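PDB 4G0O: protein argonaute 5 from Arabidopsis thaliana, which probably binds the 5' nucleotide of a small RNA through its MID domain, helping to sort small RNAs for gene silencing. Local coordinates for residues T12-V17 / I52-C57; V17-R22 / I82-T87; R25-E30 / R111-L116; H61-L66 / Y90-R95; Q77-I82 / L101-Q106. All coordinates share one frame; numbering follows the deposited sequence.

Interaction 1: T12-V17 / I52-C57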
# COMPACT_ATOMS: atom_id res chain seq x y z
N THR A 12 6.62 -6.94 -8.38
CA THR A 12 8.00 -6.54 -8.64
C THR A 12 8.21 -5.02 -8.53
O THR A 12 9.30 -4.54 -8.22
CB THR A 12 8.44 -6.97 -10.06
OG1 THR A 12 8.06 -8.33 -10.29
CG2 THR A 12 9.95 -6.84 -10.21
N SER A 13 7.15 -4.26 -8.79
CA SER A 13 7.21 -2.80 -8.74
C SER A 13 6.21 -2.24 -7.72
O SER A 13 5.00 -2.30 -7.93
CB SER A 13 6.94 -2.23 -10.14
OG SER A 13 7.27 -0.86 -10.20
N TRP A 14 6.71 -1.71 -6.62
CA TRP A 14 5.85 -1.19 -5.56
C TRP A 14 6.61 -0.11 -4.80
O TRP A 14 7.84 -0.05 -4.86
CB TRP A 14 5.41 -2.31 -4.60
CG TRP A 14 6.55 -2.82 -3.76
CD1 TRP A 14 7.41 -3.83 -4.07
CD2 TRP A 14 6.98 -2.31 -2.49
NE1 TRP A 14 8.34 -3.99 -3.06
CE2 TRP A 14 8.10 -3.06 -2.09
CE3 TRP A 14 6.51 -1.29 -1.65
CZ2 TRP A 14 8.76 -2.82 -0.90
CZ3 TRP A 14 7.17 -1.06 -0.47
CH2 TRP A 14 8.28 -1.82 -0.10
N THR A 15 5.89 0.76 -4.11
CA THR A 15 6.52 1.70 -3.19
C THR A 15 5.47 2.26 -2.24
O THR A 15 4.30 1.89 -2.31
CB THR A 15 7.27 2.85 -3.91
OG1 THR A 15 8.03 3.60 -2.96
CG2 THR A 15 6.30 3.77 -4.63
N CYS A 16 5.90 3.14 -1.35
CA CYS A 16 5.04 3.63 -0.29
C CYS A 16 5.04 5.14 -0.24
O CYS A 16 6.10 5.77 -0.37
CB CYS A 16 5.53 3.08 1.03
SG CYS A 16 4.64 3.69 2.47
N VAL A 17 3.86 5.72 -0.04
CA VAL A 17 3.74 7.16 0.18
C VAL A 17 3.01 7.41 1.46
O VAL A 17 2.02 6.74 1.77
CB VAL A 17 2.93 7.85 -0.93
CG1 VAL A 17 3.14 9.35 -0.89
CG2 VAL A 17 3.35 7.33 -2.23
N ILE A 52 10.99 2.78 -6.31
CA ILE A 52 11.58 4.09 -6.04
C ILE A 52 11.54 4.27 -4.52
O ILE A 52 10.76 3.59 -3.85
CB ILE A 52 10.81 5.26 -6.73
CG1 ILE A 52 9.35 5.26 -6.30
CG2 ILE A 52 10.95 5.19 -8.25
CD1 ILE A 52 8.60 6.53 -6.68
N PRO A 53 12.40 5.14 -3.97
CA PRO A 53 12.46 5.32 -2.51
C PRO A 53 11.11 5.75 -1.93
O PRO A 53 10.34 6.39 -2.64
CB PRO A 53 13.46 6.47 -2.35
CG PRO A 53 14.32 6.39 -3.56
CD PRO A 53 13.40 5.98 -4.66
N PHE A 54 10.83 5.42 -0.67
CA PHE A 54 9.59 5.86 -0.04
C PHE A 54 9.54 7.38 -0.02
O PHE A 54 10.58 8.05 0.05
CB PHE A 54 9.46 5.33 1.39
CG PHE A 54 9.15 3.86 1.46
CD1 PHE A 54 8.81 3.28 2.68
CD2 PHE A 54 9.19 3.06 0.32
CE1 PHE A 54 8.52 1.92 2.76
CE2 PHE A 54 8.91 1.70 0.40
CZ PHE A 54 8.57 1.13 1.62
N ILE A 55 8.33 7.92 -0.05
CA ILE A 55 8.13 9.36 -0.04
C ILE A 55 7.25 9.74 1.14
O ILE A 55 6.26 9.07 1.45
CB ILE A 55 7.50 9.85 -1.37
CG1 ILE A 55 6.70 8.73 -2.04
CG2 ILE A 55 8.57 10.31 -2.33
CD1 ILE A 55 7.52 7.81 -3.00
N SER A 56 7.62 10.81 1.83
CA SER A 56 6.78 11.37 2.87
C SER A 56 6.60 12.84 2.58
O SER A 56 7.57 13.56 2.36
CB SER A 56 7.44 11.19 4.24
OG SER A 56 6.60 11.71 5.26
N CYS A 57 5.35 13.30 2.54
CA CYS A 57 5.11 14.69 2.19
C CYS A 57 3.80 15.18 2.82
O CYS A 57 3.01 14.35 3.30
CB CYS A 57 5.09 14.84 0.67
SG CYS A 57 3.73 13.98 -0.12
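Phe54 lies over Cys16, and Cys16 CB stands 3.4 Å from the centroid of the phenyl ring, almost exactly on the ring normal, in a CH-pi contact. The sulfur follows farther out over the ring, with SG 4.5 Å from the Phe54 centroid, a Cys sulfur-aromatic contact that suits a small, polarisable side chain beside a flat one. Trp14 approaches from the side: its CZ3 is 3.3 Å from Phe54 CZ, and the two rings meet rim to rim with planes at 68°, neither lying over the other. Thr15, whose side chain leaves the strand on the side opposite Trp14 and Cys16, supplies a polar tie, its OG1 donating to Ile52 O at 2.9 Å from above the carbonyl plane. The hydroxyl reaches that oxygen because it stands anti to the backbone N (chi1 -171°), while the methyl CG2 packs on Ile52 CG1. Beyond the rings the backbones pair as parallel strands, with Ile55 N donating to Cys16 O at 3.1 Å along a nearly straight path. Val17 then sets CG2 3.6 Å from Ile55 CG1 on the face covered by Ile69 of helix 62-72. On the face bearing Phe54 and Cys16, helix 27-42 closes the layer through Cys32. Trp14 is fixed by its NE1 bond to Lys47 O and by an edge-to-face contact with Phe46. Backbone bonds of Ser18 with Ile55 and Cys57 continue the pairing in this Rossmann-like sheet; the Cys16-Phe54-Trp14 contacts add apolar packing on one face, and the Thr15 hydroxyl satisfies a carbonyl that precedes the strand pairing.

Interaction 2: V17-R22 / I82-T87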
# COMPACT_ATOMS: atom_id res chain seq x y z
N VAL A 17 3.86 5.72 -0.04
CA VAL A 17 3.74 7.16 0.18
C VAL A 17 3.01 7.41 1.46
O VAL A 17 2.02 6.74 1.77
CB VAL A 17 2.93 7.85 -0.93
CG1 VAL A 17 3.14 9.35 -0.89
CG2 VAL A 17 3.35 7.33 -2.23
N SER A 18 3.49 8.39 2.21
CA SER A 18 2.84 8.78 3.44
C SER A 18 2.42 10.24 3.43
O SER A 18 3.24 11.13 3.23
CB SER A 18 3.76 8.51 4.63
OG SER A 18 3.22 9.11 5.79
N PHE A 19 1.13 10.47 3.67
CA PHE A 19 0.63 11.81 3.86
C PHE A 19 0.36 12.08 5.34
O PHE A 19 -0.33 13.04 5.70
CB PHE A 19 -0.64 12.03 3.04
CG PHE A 19 -0.46 11.75 1.57
CD1 PHE A 19 -1.03 10.62 0.98
CD2 PHE A 19 0.30 12.59 0.78
CE1 PHE A 19 -0.86 10.36 -0.37
CE2 PHE A 19 0.48 12.34 -0.57
CZ PHE A 19 -0.11 11.22 -1.14
N SER A 20 0.88 11.23 6.21
CA SER A 20 0.68 11.42 7.64
C SER A 20 1.82 12.21 8.24
O SER A 20 2.99 11.98 7.93
CB SER A 20 0.58 10.09 8.37
OG SER A 20 0.61 10.31 9.77
N THR A 21 1.47 13.14 9.11
CA THR A 21 2.46 13.98 9.78
C THR A 21 2.79 13.42 11.17
O THR A 21 3.89 13.62 11.72
CB THR A 21 1.91 15.39 9.92
OG1 THR A 21 1.71 15.95 8.61
CG2 THR A 21 2.86 16.25 10.70
N ARG A 22 1.83 12.70 11.72
CA ARG A 22 1.87 12.33 13.12
C ARG A 22 2.87 11.21 13.41
O ARG A 22 3.51 11.20 14.46
CB ARG A 22 0.49 11.90 13.56
CG ARG A 22 0.07 12.54 14.85
CD ARG A 22 -0.49 13.93 14.62
NE ARG A 22 -1.95 13.88 14.51
CZ ARG A 22 -2.77 13.70 15.55
NH1 ARG A 22 -2.27 13.55 16.78
NH2 ARG A 22 -4.08 13.67 15.36
N ILE A 82 -0.12 5.68 2.82
CA ILE A 82 -0.51 6.04 4.18
C ILE A 82 -1.29 7.37 4.17
O ILE A 82 -0.74 8.42 3.85
CB ILE A 82 0.69 6.09 5.15
CG1 ILE A 82 1.37 4.72 5.25
CG2 ILE A 82 0.24 6.49 6.55
CD1 ILE A 82 2.71 4.77 6.00
N LEU A 83 -2.56 7.28 4.54
CA LEU A 83 -3.50 8.40 4.47
C LEU A 83 -3.18 9.53 5.43
O LEU A 83 -2.54 9.33 6.46
CB LEU A 83 -4.93 7.90 4.79
CG LEU A 83 -5.52 6.88 3.83
CD1 LEU A 83 -6.74 6.20 4.45
CD2 LEU A 83 -5.85 7.57 2.50
N PRO A 84 -3.64 10.75 5.10
CA PRO A 84 -3.47 11.88 6.01
C PRO A 84 -4.03 11.57 7.40
O PRO A 84 -4.82 10.63 7.55
CB PRO A 84 -4.29 12.98 5.34
CG PRO A 84 -4.21 12.66 3.91
CD PRO A 84 -4.27 11.15 3.84
N ASP A 85 -3.62 12.34 8.40
CA ASP A 85 -4.12 12.10 9.75
C ASP A 85 -5.60 12.45 9.86
O ASP A 85 -6.33 11.79 10.59
CB ASP A 85 -3.30 12.88 10.78
CG ASP A 85 -1.83 12.49 10.76
OD1 ASP A 85 -0.97 13.40 10.72
OD2 ASP A 85 -1.53 11.27 10.78
N VAL A 86 -6.04 13.48 9.15
CA VAL A 86 -7.45 13.86 9.19
C VAL A 86 -8.16 13.20 8.01
O VAL A 86 -7.65 13.21 6.88
CB VAL A 86 -7.62 15.40 9.11
CG1 VAL A 86 -9.08 15.78 9.36
CG2 VAL A 86 -6.71 16.09 10.12
N THR A 87 -9.31 12.59 8.26
CA THR A 87 -9.99 11.89 7.17
C THR A 87 -10.67 12.90 6.25
O THR A 87 -10.85 14.05 6.63
CB THR A 87 -10.96 10.78 7.67
OG1 THR A 87 -12.32 11.18 7.46
CG2 THR A 87 -10.72 10.44 9.15
O HOH W 1 -1.87 14.41 7.81
O HOH W 2 -0.93 16.33 9.52
O HOH W 3 -1.85 15.84 12.06
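Asp85 and Arg22 bring two flat groups together almost at right angles, the guanidinium and carboxylate planes being 81° apart. Asp85 OD1 lies at the guanidinium edge, near its plane, but at 3.9 Å from Arg22 NE the salt bridge is long, and a water, weakly bound to NE, bridges the same two atoms. The carboxylate is gripped chiefly on its syn sides: Ser20 OG donates to OD2 of Asp85 at 2.6 Å, and Thr21 N to OD1 of Asp85 at 2.9 Å, both somewhat out of the carboxylate plane. The Phe19 ring meets Ile82 O and Pro84 CD obliquely, while Phe19 CB packs 3.7 Å from Pro84 CG. Behind it the strands pair in parallel, Ile82 N donating to Val17 O at 2.6 Å and Phe19 N to Ile82 O. Ser18 OG accepts from Ser20 N in an ST turn at the strand's end, just ahead of the donors to Asp85. With an alanine at Asp85, Ser20 OG and Thr21 N would lose this acceptor, and the turn at Ser20-Arg22 would probably be less firmly held. Segment 82-87 opens the loop leading to Tyr90, probably the nucleotide specificity loop of MID domains; a short acidic side chain taking backbone and hydroxyl donors thus ties the loop's base to the turn following strand 7-18.

Interaction 3: R25-E30 / R111-L116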
# COMPACT_ATOMS: atom_id res chain seq x y z
N ARG A 25 8.91 8.60 11.85
CA ARG A 25 9.46 8.52 10.51
C ARG A 25 9.92 7.12 10.11
O ARG A 25 10.23 6.88 8.94
CB ARG A 25 10.62 9.51 10.34
CG ARG A 25 10.20 10.93 9.92
CD ARG A 25 9.72 11.01 8.45
NE ARG A 25 8.54 11.87 8.30
CZ ARG A 25 8.58 13.16 7.95
NH1 ARG A 25 9.75 13.76 7.72
NH2 ARG A 25 7.45 13.85 7.85
N GLY A 26 9.96 6.19 11.07
CA GLY A 26 10.41 4.84 10.78
C GLY A 26 9.27 3.85 10.58
O GLY A 26 9.48 2.71 10.18
N LEU A 27 8.06 4.31 10.86
CA LEU A 27 6.87 3.48 10.74
C LEU A 27 6.55 3.01 9.31
O LEU A 27 6.23 1.82 9.11
CB LEU A 27 5.68 4.18 11.38
CG LEU A 27 4.37 3.39 11.40
CD1 LEU A 27 4.48 2.12 12.26
CD2 LEU A 27 3.26 4.28 11.89
N PRO A 28 6.60 3.93 8.31
CA PRO A 28 6.35 3.47 6.93
C PRO A 28 7.23 2.28 6.52
O PRO A 28 6.70 1.29 6.00
CB PRO A 28 6.68 4.71 6.09
CG PRO A 28 6.28 5.85 6.97
CD PRO A 28 6.65 5.41 8.38
N GLN A 29 8.54 2.38 6.75
CA GLN A 29 9.46 1.28 6.49
C GLN A 29 9.12 0.03 7.28
O GLN A 29 9.07 -1.06 6.74
CB GLN A 29 10.89 1.67 6.87
CG GLN A 29 11.71 2.20 5.74
CD GLN A 29 11.92 1.16 4.67
OE1 GLN A 29 11.75 -0.04 4.92
NE2 GLN A 29 12.27 1.61 3.46
N GLU A 30 8.92 0.21 8.58
CA GLU A 30 8.65 -0.93 9.46
C GLU A 30 7.32 -1.60 9.08
O GLU A 30 7.26 -2.82 8.94
CB GLU A 30 8.66 -0.47 10.92
CG GLU A 30 7.88 -1.37 11.87
CD GLU A 30 8.63 -2.64 12.28
OE1 GLU A 30 9.74 -2.89 11.75
OE2 GLU A 30 8.10 -3.38 13.13
N ARG A 111 -3.44 5.76 11.98
CA ARG A 111 -3.68 5.29 13.34
C ARG A 111 -3.67 3.76 13.42
O ARG A 111 -3.26 3.17 14.44
CB ARG A 111 -5.02 5.84 13.80
CG ARG A 111 -5.56 5.25 15.08
CD ARG A 111 -7.06 5.54 15.18
NE ARG A 111 -7.50 6.49 14.16
CZ ARG A 111 -8.13 6.15 13.03
NH1 ARG A 111 -8.49 7.09 12.16
NH2 ARG A 111 -8.38 4.87 12.75
N GLN A 112 -4.11 3.11 12.35
CA GLN A 112 -4.11 1.65 12.30
C GLN A 112 -2.72 1.13 11.98
O GLN A 112 -2.28 0.13 12.55
CB GLN A 112 -5.11 1.14 11.27
CG GLN A 112 -6.55 1.52 11.55
CD GLN A 112 -7.06 0.94 12.86
OE1 GLN A 112 -6.57 -0.10 13.33
NE2 GLN A 112 -8.05 1.60 13.46
N VAL A 113 -2.04 1.81 11.05
CA VAL A 113 -0.67 1.46 10.69
C VAL A 113 0.20 1.49 11.95
O VAL A 113 1.06 0.63 12.16
CB VAL A 113 -0.09 2.43 9.63
CG1 VAL A 113 1.43 2.43 9.64
CG2 VAL A 113 -0.63 2.08 8.25
N ASN A 114 -0.07 2.48 12.79
CA ASN A 114 0.64 2.63 14.06
C ASN A 114 0.48 1.42 15.00
O ASN A 114 1.37 1.13 15.78
CB ASN A 114 0.18 3.91 14.77
CG ASN A 114 1.17 4.36 15.82
OD1 ASN A 114 2.38 4.38 15.58
ND2 ASN A 114 0.66 4.71 17.00
N LYS A 115 -0.65 0.73 14.93
CA LYS A 115 -0.90 -0.41 15.81
C LYS A 115 -0.08 -1.64 15.40
O LYS A 115 0.21 -2.50 16.23
CB LYS A 115 -2.38 -0.79 15.83
CG LYS A 115 -3.37 0.23 16.40
CD LYS A 115 -4.77 -0.16 15.87
CE LYS A 115 -5.93 0.67 16.44
NZ LYS A 115 -5.58 2.10 16.64
N LEU A 116 0.27 -1.72 14.11
CA LEU A 116 0.95 -2.90 13.56
C LEU A 116 0.26 -4.20 14.03
O LEU A 116 0.92 -5.18 14.41
CB LEU A 116 2.43 -2.91 13.92
CG LEU A 116 3.33 -1.88 13.24
CD1 LEU A 116 4.71 -1.85 13.88
CD2 LEU A 116 3.45 -2.16 11.73
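Leu27 contributes most to this contact, reaching from the first turn of helix 27-42 to the last turn of helix 110-115. Its CG points opposite the amide nitrogen (chi1 -176°), which extends the branched end toward Val113. There Leu27 CD2 presses on Val113 CG1 at 3.4 Å, a close approach for two methyl groups, and the other methyl, CD1, rests 3.7 Å from Val113 O. The two side chains cross obliquely, a beta-branched valine offering a compact, rigid surface to the longer leucine. Leu27 CD2 also touches Asn114, lying 3.8 Å from its OD1.

Leu116 takes the next largest share. It is the first residue to leave the helix, with positive phi (46°), and its side chain projects back toward helix 27-42. Leu116 CD1 meets Glu30 CG at 3.8 Å, roughly at a right angle, so the methylene part of the glutamate serves as an apolar surface. No hydrogen bond joins the segments; shape and hydrophobicity hold them. Phe31, one residue on from Glu30, receives both Val113 and Leu116, and Leu116 further touches Gln34 of the same helix and Met121 of helix 118-131. The short helix 110-115, following strand 105-108, is thereby set between the start of helix 27-42 and helix 118-131.

Interaction 4: H61-L66 / Y90-R95. With SO4 (sulfate ion), chain C.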
# COMPACT_ATOMS: atom_id res chain seq x y z
N HIS A 61 0.22 18.18 -0.62
CA HIS A 61 0.99 17.77 -1.79
C HIS A 61 0.46 16.48 -2.44
O HIS A 61 1.23 15.77 -3.10
CB HIS A 61 2.45 17.56 -1.41
CG HIS A 61 3.23 18.83 -1.22
ND1 HIS A 61 4.29 19.18 -2.04
CD2 HIS A 61 3.11 19.83 -0.32
CE1 HIS A 61 4.78 20.34 -1.64
NE2 HIS A 61 4.09 20.75 -0.59
N ILE A 62 -0.82 16.16 -2.25
CA ILE A 62 -1.37 14.88 -2.74
C ILE A 62 -1.32 14.78 -4.27
O ILE A 62 -0.77 13.84 -4.83
CB ILE A 62 -2.82 14.64 -2.23
CG1 ILE A 62 -2.81 14.19 -0.77
CG2 ILE A 62 -3.55 13.60 -3.07
CD1 ILE A 62 -4.13 14.35 -0.07
N GLU A 63 -1.88 15.78 -4.95
CA GLU A 63 -1.90 15.78 -6.41
C GLU A 63 -0.47 15.69 -6.96
O GLU A 63 -0.19 14.84 -7.80
CB GLU A 63 -2.63 17.02 -6.94
CG GLU A 63 -4.12 17.13 -6.53
CD GLU A 63 -4.35 17.78 -5.16
OE1 GLU A 63 -5.46 18.31 -4.93
OE2 GLU A 63 -3.44 17.76 -4.30
N GLU A 64 0.43 16.54 -6.44
CA GLU A 64 1.85 16.57 -6.83
C GLU A 64 2.60 15.25 -6.63
O GLU A 64 3.28 14.78 -7.53
CB GLU A 64 2.59 17.69 -6.05
CG GLU A 64 4.07 17.87 -6.43
CD GLU A 64 5.06 17.67 -5.27
OE1 GLU A 64 4.98 16.62 -4.57
OE2 GLU A 64 5.94 18.56 -5.07
N ALA A 65 2.49 14.68 -5.42
CA ALA A 65 3.21 13.46 -5.06
C ALA A 65 2.77 12.28 -5.91
O ALA A 65 3.59 11.54 -6.44
CB ALA A 65 3.00 13.13 -3.59
N LEU A 66 1.47 12.11 -6.05
CA LEU A 66 0.93 10.98 -6.79
C LEU A 66 1.40 11.05 -8.24
O LEU A 66 1.87 10.05 -8.79
CB LEU A 66 -0.60 10.99 -6.70
CG LEU A 66 -1.34 10.06 -5.73
CD1 LEU A 66 -0.41 9.27 -4.75
CD2 LEU A 66 -2.42 10.82 -4.98
N TYR A 90 -9.58 10.54 1.25
CA TYR A 90 -9.55 9.20 0.65
C TYR A 90 -10.17 9.13 -0.75
O TYR A 90 -9.61 8.51 -1.66
CB TYR A 90 -10.20 8.17 1.58
CG TYR A 90 -10.41 6.79 1.00
CD1 TYR A 90 -11.69 6.31 0.77
CD2 TYR A 90 -9.34 5.96 0.70
CE1 TYR A 90 -11.90 5.03 0.25
CE2 TYR A 90 -9.54 4.69 0.18
CZ TYR A 90 -10.82 4.23 -0.05
OH TYR A 90 -11.04 2.97 -0.58
N GLY A 91 -11.32 9.78 -0.94
CA GLY A 91 -11.95 9.85 -2.25
C GLY A 91 -11.04 10.48 -3.29
O GLY A 91 -10.86 9.93 -4.37
N LYS A 92 -10.47 11.63 -2.95
CA LYS A 92 -9.50 12.28 -3.81
C LYS A 92 -8.36 11.33 -4.21
O LYS A 92 -8.03 11.21 -5.40
CB LYS A 92 -8.93 13.52 -3.12
CG LYS A 92 -8.05 14.35 -4.04
CD LYS A 92 -7.05 15.24 -3.28
CE LYS A 92 -7.66 16.57 -2.83
NZ LYS A 92 -6.69 17.35 -1.99
N ILE A 93 -7.78 10.65 -3.23
CA ILE A 93 -6.64 9.77 -3.50
C ILE A 93 -6.99 8.60 -4.40
O ILE A 93 -6.22 8.25 -5.30
CB ILE A 93 -5.98 9.25 -2.20
CG1 ILE A 93 -5.48 10.43 -1.36
CG2 ILE A 93 -4.83 8.27 -2.50
CD1 ILE A 93 -4.95 10.04 -0.01
N LYS A 94 -8.15 7.98 -4.18
CA LYS A 94 -8.53 6.82 -4.97
C LYS A 94 -8.83 7.25 -6.39
O LYS A 94 -8.43 6.59 -7.35
CB LYS A 94 -9.76 6.14 -4.40
CG LYS A 94 -9.51 5.47 -3.07
CD LYS A 94 -9.24 3.98 -3.24
CE LYS A 94 -7.75 3.64 -3.14
NZ LYS A 94 -7.48 2.21 -3.50
N ARG A 95 -9.56 8.36 -6.50
CA ARG A 95 -9.89 8.95 -7.79
C ARG A 95 -8.60 9.19 -8.60
O ARG A 95 -8.50 8.79 -9.75
CB ARG A 95 -10.68 10.26 -7.61
CG ARG A 95 -10.75 11.11 -8.88
CD ARG A 95 -11.51 12.42 -8.70
NE ARG A 95 -10.86 13.35 -7.78
CZ ARG A 95 -9.83 14.13 -8.09
NH1 ARG A 95 -9.31 14.95 -7.18
NH2 ARG A 95 -9.31 14.09 -9.30
S SO4 C . -9.11 -0.22 0.15
O1 SO4 C . -9.19 0.03 1.59
O2 SO4 C . -8.44 0.95 -0.49
O3 SO4 C . -8.39 -1.48 -0.10
O4 SO4 C . -10.46 -0.40 -0.40
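Ile62 and Ile93 face each other across two neighbouring helices of the Rossmann-like MID fold, 62-72 and 90-101, whose short segments run nearly side by side at a crossing angle of -29° with axes 10.7 Å apart. The closer-packed part is wholly aliphatic. Ile62 CG2 lies 4.1 Å from Ile93 CG1, the two side chains crossing at about a right angle, and one turn on Leu66 CD2 sits near CG2 of Ile93. Branched residues suit this interface because their methyls give it an apolar surface; Phe19 also touches Ile62, and Ile96 continues the seam.

Toward solvent the contact becomes looser and polar. Lys92 lays its CD 3.9 Å from Ile62 CG2, then bends at chi3 (-84°) to carry its ammonium to Glu63. The salt bridge between Glu63 OE1 and Lys92 NZ, at 3.3 Å, is weak as a hydrogen bond. Arg95 stands farther off and is drawn instead to Glu100.

The other flank of helix 90-101 turns to a sulfate, where Tyr90, Lys94, Gln106 and Lys131 gather, probably as their counterparts do round the 5' phosphate in related Argonautes; the ion, probably from the crystallisation liquor, is consistent with that pocket. Lys94 CG lies over one face of the Tyr90 ring. Both bonds of this segment to the ion are weak: Tyr90 OH reaches sulfate O2 at 3.3 Å, and Lys94 NZ meets that same O2 at 3.4 Å.

Interaction 5: Q77-I82 / L101-Q106. With SO4 (sulfate ion), chain C.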
# COMPACT_ATOMS: atom_id res chain seq x y z
N GLN A 77 3.31 -1.59 -9.84
CA GLN A 77 2.25 -2.58 -9.74
C GLN A 77 1.39 -2.32 -8.51
O GLN A 77 0.28 -2.85 -8.41
CB GLN A 77 2.86 -3.99 -9.69
CG GLN A 77 3.46 -4.44 -11.02
CD GLN A 77 4.27 -5.74 -10.92
OE1 GLN A 77 5.00 -5.97 -9.95
NE2 GLN A 77 4.15 -6.58 -11.94
N LEU A 78 1.89 -1.51 -7.59
CA LEU A 78 1.19 -1.27 -6.32
C LEU A 78 1.76 -0.05 -5.59
O LEU A 78 2.97 0.09 -5.48
CB LEU A 78 1.31 -2.50 -5.40
CG LEU A 78 0.62 -2.46 -4.03
CD1 LEU A 78 -0.91 -2.50 -4.19
CD2 LEU A 78 1.09 -3.59 -3.11
N LEU A 79 0.88 0.81 -5.09
CA LEU A 79 1.31 1.92 -4.24
C LEU A 79 0.69 1.73 -2.89
O LEU A 79 -0.54 1.66 -2.78
CB LEU A 79 0.79 3.26 -4.78
CG LEU A 79 1.71 4.47 -4.64
CD1 LEU A 79 0.93 5.79 -4.60
CD2 LEU A 79 2.65 4.34 -3.46
N ILE A 80 1.51 1.64 -1.86
CA ILE A 80 0.97 1.54 -0.52
C ILE A 80 0.83 2.96 -0.03
O ILE A 80 1.83 3.67 0.12
CB ILE A 80 1.87 0.75 0.43
CG1 ILE A 80 1.99 -0.71 -0.01
CG2 ILE A 80 1.34 0.83 1.86
CD1 ILE A 80 3.23 -1.38 0.54
N VAL A 81 -0.40 3.39 0.21
CA VAL A 81 -0.60 4.77 0.62
C VAL A 81 -0.92 4.90 2.10
O VAL A 81 -1.88 4.31 2.59
CB VAL A 81 -1.72 5.43 -0.18
CG1 VAL A 81 -2.14 6.75 0.49
CG2 VAL A 81 -1.27 5.66 -1.60
N ILE A 82 -0.12 5.68 2.82
CA ILE A 82 -0.51 6.04 4.18
C ILE A 82 -1.29 7.37 4.17
O ILE A 82 -0.74 8.42 3.85
CB ILE A 82 0.69 6.09 5.15
CG1 ILE A 82 1.37 4.72 5.25
CG2 ILE A 82 0.24 6.49 6.55
CD1 ILE A 82 2.71 4.77 6.00
N LEU A 101 -4.56 8.38 -12.87
CA LEU A 101 -3.19 8.04 -13.25
C LEU A 101 -3.04 6.57 -13.65
O LEU A 101 -2.09 6.20 -14.37
CB LEU A 101 -2.23 8.39 -12.12
CG LEU A 101 -2.37 9.85 -11.70
CD1 LEU A 101 -1.34 10.22 -10.64
CD2 LEU A 101 -2.26 10.77 -12.93
N GLY A 102 -3.98 5.75 -13.21
CA GLY A 102 -3.93 4.32 -13.46
C GLY A 102 -2.89 3.66 -12.58
O GLY A 102 -1.90 3.10 -13.07
N ILE A 103 -3.10 3.75 -11.28
CA ILE A 103 -2.21 3.09 -10.35
C ILE A 103 -2.98 2.30 -9.29
O ILE A 103 -3.90 2.83 -8.63
CB ILE A 103 -1.20 4.06 -9.72
CG1 ILE A 103 -0.57 3.47 -8.47
CG2 ILE A 103 -1.84 5.36 -9.35
CD1 ILE A 103 0.49 4.37 -7.95
N VAL A 104 -2.62 1.03 -9.17
CA VAL A 104 -3.24 0.17 -8.18
C VAL A 104 -2.73 0.60 -6.82
O VAL A 104 -1.53 0.56 -6.55
CB VAL A 104 -2.89 -1.32 -8.44
CG1 VAL A 104 -3.27 -2.16 -7.24
CG2 VAL A 104 -3.60 -1.82 -9.72
N SER A 105 -3.64 1.03 -5.96
CA SER A 105 -3.24 1.50 -4.65
C SER A 105 -3.92 0.74 -3.50
O SER A 105 -5.03 0.23 -3.63
CB SER A 105 -3.51 3.00 -4.51
OG SER A 105 -4.90 3.28 -4.59
N GLN A 106 -3.23 0.69 -2.37
CA GLN A 106 -3.83 0.22 -1.13
C GLN A 106 -3.70 1.32 -0.06
O GLN A 106 -2.58 1.70 0.32
CB GLN A 106 -3.16 -1.06 -0.64
CG GLN A 106 -3.68 -1.54 0.71
CD GLN A 106 -5.16 -1.89 0.65
OE1 GLN A 106 -5.61 -2.58 -0.25
NE2 GLN A 106 -5.92 -1.39 1.62
S SO4 C . -9.11 -0.22 0.15
O1 SO4 C . -9.19 0.03 1.59
O2 SO4 C . -8.44 0.95 -0.49
O3 SO4 C . -8.39 -1.48 -0.10
O4 SO4 C . -10.46 -0.40 -0.40
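The two parallel strands of a beta-alpha-beta crossover, 78-82 and 105-108, meet here, joined in the chain by helix 90-101. Leu79 lies opposite Ser105 and Ile80 opposite Gln106. Leu79 N donates to Val104 O at 2.8 Å, Gln106 N to Leu79 O at 2.9 Å, and Val81 N to Gln106 O, so that the ladder alternates in the parallel manner. Apolar side chains seal its start: Leu79 CB presses on Ile103 CD1 at 3.4 Å, closer than usual, and on the other face Leu78 CD1 meets Val104 CG1 at 3.9 Å. Ser105, small and polar, turns its OG to Lys94 NZ of helix 90-101.

Gln106 departs from the sheet at its tip. Its chain first runs away from its own amide nitrogen (chi1 176°), then bends at chi2 (62°), which swings the amide away from strand 78-82, and NE2 gives a weak bond to sulfate O3 at 3.0 Å. Gln106 OE1 is just as near sulfate O3, so the grip is slight and the amide's role tentative. This ion probably marks the 5'-phosphate site of the guide RNA. A leucine in its place would probably leave the anion without this weak donor. Helix 118-131 flanks the Gln106 side with Lys127 and Lys131, and its Ile128 touches Leu78. On the Leu79 side stands Leu66 of helix 62-72, while strand 7-18 borders strand 78-82 along its other edge.

Interactions 1, 2 and 5 follow one parallel sheet: strand 7-18 is flanked by strand 55-56 in interaction 1 and by strand 78-82, which in turn pairs with strand 105-108 in interaction 5. Interactions 1 and 2 share Val17, and interactions 2 and 5 share Ile82. Interaction 4 joins helices 62-72 and 90-101, its centre about 10 Å from that of interaction 5, and both touch the sulfate. Interaction 3 binds helices 27-42 and 110-115, about 20 Å from interaction 4 between centres. Interaction 1 closes before 4 and 5 open, whereas 2 crosses each of the others. Sequence-distant pieces thus form one compact domain with its probable phosphate pocket beside strand 105-108.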